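Local coordinates for NTP pyrophosphohydrolase MazG-like domain-containing protein (Vibrio sp. DAT722, PDB 2Q73), which probably hydrolyses nucleoside triphosphates to monophosphates and pyrophosphate with the help of magnesium, as a putative house-cleaning enzyme of the MazG family, at residues L34-G44 and K52-Y60. Numbering follows the deposited sequence.
Sequences LSESIRKGKSG and KGSVAEELY. With MG (magnesium ion), chain G.
Val55, in the first turn of helix 55-72, lays its CG2 branch against the end of helix 20-39, 3.4 Å from both Ser37 O and Ser37 OG, while Ile38 CG1 touches the same methyl at 4.1 Å. With CG1 anti to the backbone N (chi1 170°), the valine sends CG2 to the closing turn of its neighbour and CG1 toward Leu34. The axes of the short helix segments 34-39 and 55-60 come within 8.6 Å and run nearly antiparallel, at 157°, as neighbours in the all-helical MazG fold. One turn along each helix, Leu34 CD1 meets Leu59 CD2 at 3.6 Å, and Leu27 of a second subunit packs on Leu34. Ser37 turns its hydroxyl back to Leu34 O, which also accepts from Ile38 N, and its CB rests on Gly53 O. A Schellman motif at Gly41 ends helix 20-39 and swings the chain round, bringing Lys42 O to Val55 N in a nearly straight bond of 2.9 Å. Water 1 donates to Lys42 O and Gly44 O and accepts from Ala56 N; Ser54 OG, also hydrogen-bonded to Leu51 O, caps Glu57 N, so the first-turn amides of Val55, Ala56 and Glu57 are all engaged. Glu58 presses CB on Leu34 CA at 3.5 Å, then bends at chi2 (-48°) and leads its carboxylate away from the leucine. Glu58 OE1 binds magnesium at 2.4 Å, and its OE2 accepts from water 2, itself a metal ligand; Glu30, Glu33 and Asp61 supply the remaining protein ligands. One carboxylate thus grips the ion both directly and through water, and the metal probably offsets the mutual repulsion of the clustered acids.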
# COMPACT_ATOMS: atom_id res chain seq x y z
N LEU C 34 -8.14 0.10 -4.80
CA LEU C 34 -8.11 -1.24 -5.39
C LEU C 34 -8.45 -2.34 -4.36
O LEU C 34 -9.26 -3.25 -4.64
CB LEU C 34 -6.75 -1.54 -6.04
CG LEU C 34 -6.58 -2.94 -6.68
CD1 LEU C 34 -7.60 -3.18 -7.82
CD2 LEU C 34 -5.17 -3.08 -7.20
N SER C 35 -7.82 -2.27 -3.19
CA SER C 35 -8.08 -3.20 -2.12
C SER C 35 -9.56 -3.29 -1.80
O SER C 35 -10.11 -4.39 -1.71
CB SER C 35 -7.30 -2.77 -0.88
OG SER C 35 -7.32 -3.82 0.03
N GLU C 36 -10.21 -2.13 -1.67
CA GLU C 36 -11.65 -2.06 -1.41
C GLU C 36 -12.48 -2.70 -2.53
O GLU C 36 -13.40 -3.47 -2.24
CB GLU C 36 -12.07 -0.60 -1.22
CG GLU C 36 -13.53 -0.42 -0.76
CD GLU C 36 -13.96 1.03 -0.69
OE1 GLU C 36 -13.16 1.93 -1.08
OE2 GLU C 36 -15.11 1.27 -0.27
N SER C 37 -12.18 -2.36 -3.79
CA SER C 37 -12.91 -2.94 -4.94
C SER C 37 -12.79 -4.46 -4.99
O SER C 37 -13.76 -5.15 -5.31
CB SER C 37 -12.47 -2.31 -6.28
OG SER C 37 -11.16 -2.75 -6.64
N ILE C 38 -11.60 -4.99 -4.68
CA ILE C 38 -11.41 -6.45 -4.65
C ILE C 38 -12.17 -7.09 -3.48
O ILE C 38 -12.85 -8.11 -3.66
CB ILE C 38 -9.89 -6.83 -4.65
CG1 ILE C 38 -9.26 -6.44 -6.00
CG2 ILE C 38 -9.70 -8.35 -4.36
CD1 ILE C 38 -7.73 -6.66 -6.10
N ARG C 39 -12.09 -6.47 -2.30
CA ARG C 39 -12.79 -7.00 -1.13
C ARG C 39 -14.29 -7.06 -1.40
O ARG C 39 -14.97 -8.01 -1.02
CB ARG C 39 -12.50 -6.11 0.09
CG ARG C 39 -13.21 -6.54 1.35
CD ARG C 39 -12.80 -5.68 2.57
NE ARG C 39 -13.05 -4.24 2.41
CZ ARG C 39 -14.22 -3.63 2.60
NH1 ARG C 39 -15.33 -4.30 2.93
NH2 ARG C 39 -14.30 -2.32 2.44
N LYS C 40 -14.80 -6.05 -2.09
CA LYS C 40 -16.22 -5.98 -2.39
C LYS C 40 -16.65 -6.81 -3.62
O LYS C 40 -17.85 -6.87 -3.96
CB LYS C 40 -16.63 -4.51 -2.56
CG LYS C 40 -16.62 -3.74 -1.25
CD LYS C 40 -17.01 -2.29 -1.48
CE LYS C 40 -17.21 -1.55 -0.17
NZ LYS C 40 -17.72 -0.14 -0.40
N GLY C 41 -15.68 -7.45 -4.27
CA GLY C 41 -15.94 -8.32 -5.42
C GLY C 41 -16.48 -7.62 -6.66
O GLY C 41 -17.30 -8.21 -7.39
N LYS C 42 -16.04 -6.38 -6.90
CA LYS C 42 -16.59 -5.57 -8.01
C LYS C 42 -15.87 -5.86 -9.32
O LYS C 42 -15.33 -4.96 -9.97
CB LYS C 42 -16.57 -4.07 -7.64
CG LYS C 42 -17.58 -3.77 -6.52
CD LYS C 42 -17.59 -2.34 -6.00
CE LYS C 42 -18.98 -2.07 -5.39
NZ LYS C 42 -19.16 -0.68 -4.85
N SER C 43 -15.90 -7.14 -9.71
CA SER C 43 -15.09 -7.69 -10.80
C SER C 43 -15.83 -7.59 -12.12
O SER C 43 -16.95 -7.10 -12.17
CB SER C 43 -14.73 -9.15 -10.50
OG SER C 43 -14.06 -9.24 -9.25
N GLY C 44 -15.20 -8.10 -13.18
CA GLY C 44 -15.78 -8.06 -14.52
C GLY C 44 -15.45 -6.77 -15.26
O GLY C 44 -14.73 -5.92 -14.75
N LYS C 52 -17.54 3.43 -11.60
CA LYS C 52 -17.07 4.00 -10.33
C LYS C 52 -16.98 2.93 -9.27
O LYS C 52 -17.96 2.23 -9.01
CB LYS C 52 -17.98 5.12 -9.83
CG LYS C 52 -17.40 5.81 -8.59
CD LYS C 52 -18.45 6.57 -7.77
CE LYS C 52 -17.77 7.51 -6.77
NZ LYS C 52 -18.75 8.17 -5.87
N GLY C 53 -15.80 2.82 -8.67
CA GLY C 53 -15.52 1.86 -7.61
C GLY C 53 -15.28 0.42 -8.07
O GLY C 53 -15.04 -0.46 -7.24
N SER C 54 -15.37 0.18 -9.38
CA SER C 54 -15.11 -1.16 -9.92
C SER C 54 -13.63 -1.56 -9.82
O SER C 54 -12.73 -0.71 -9.78
CB SER C 54 -15.57 -1.26 -11.37
OG SER C 54 -14.72 -0.50 -12.21
N VAL C 55 -13.38 -2.86 -9.81
CA VAL C 55 -12.01 -3.35 -9.86
C VAL C 55 -11.32 -2.81 -11.13
O VAL C 55 -10.17 -2.38 -11.08
CB VAL C 55 -11.98 -4.92 -9.81
CG1 VAL C 55 -10.57 -5.44 -10.11
CG2 VAL C 55 -12.40 -5.41 -8.39
N ALA C 56 -12.04 -2.81 -12.25
CA ALA C 56 -11.53 -2.26 -13.52
C ALA C 56 -11.03 -0.83 -13.37
O ALA C 56 -9.90 -0.50 -13.80
CB ALA C 56 -12.61 -2.35 -14.62
N GLU C 57 -11.85 0.03 -12.77
CA GLU C 57 -11.46 1.42 -12.55
C GLU C 57 -10.23 1.53 -11.69
O GLU C 57 -9.30 2.28 -12.02
CB GLU C 57 -12.60 2.24 -11.94
CG GLU C 57 -12.15 3.49 -11.22
CD GLU C 57 -13.24 4.52 -11.09
OE1 GLU C 57 -13.79 4.67 -9.97
OE2 GLU C 57 -13.54 5.19 -12.10
N GLU C 58 -10.19 0.78 -10.59
CA GLU C 58 -9.08 0.92 -9.66
C GLU C 58 -7.78 0.38 -10.26
O GLU C 58 -6.73 0.99 -10.04
CB GLU C 58 -9.38 0.27 -8.29
CG GLU C 58 -10.73 0.71 -7.68
CD GLU C 58 -10.99 2.22 -7.68
OE1 GLU C 58 -10.05 3.02 -7.81
OE2 GLU C 58 -12.18 2.60 -7.53
N LEU C 59 -7.85 -0.72 -11.01
CA LEU C 59 -6.68 -1.26 -11.73
C LEU C 59 -6.14 -0.25 -12.75
O LEU C 59 -4.92 -0.01 -12.81
CB LEU C 59 -6.98 -2.60 -12.40
CG LEU C 59 -7.11 -3.85 -11.50
CD1 LEU C 59 -7.56 -5.05 -12.30
CD2 LEU C 59 -5.82 -4.17 -10.73
N TYR C 60 -7.04 0.34 -13.53
CA TYR C 60 -6.64 1.41 -14.45
C TYR C 60 -6.01 2.59 -13.68
O TYR C 60 -4.98 3.13 -14.10
CB TYR C 60 -7.81 1.91 -15.30
CG TYR C 60 -7.32 2.97 -16.27
CD1 TYR C 60 -6.75 2.61 -17.48
CD2 TYR C 60 -7.33 4.32 -15.92
CE1 TYR C 60 -6.25 3.59 -18.36
CE2 TYR C 60 -6.83 5.30 -16.77
CZ TYR C 60 -6.29 4.93 -17.98
OH TYR C 60 -5.80 5.90 -18.84
MG MG G . -9.68 5.43 -7.90
O HOH W 1 -14.43 -4.36 -12.45
O HOH W 2 -12.07 5.50 -7.68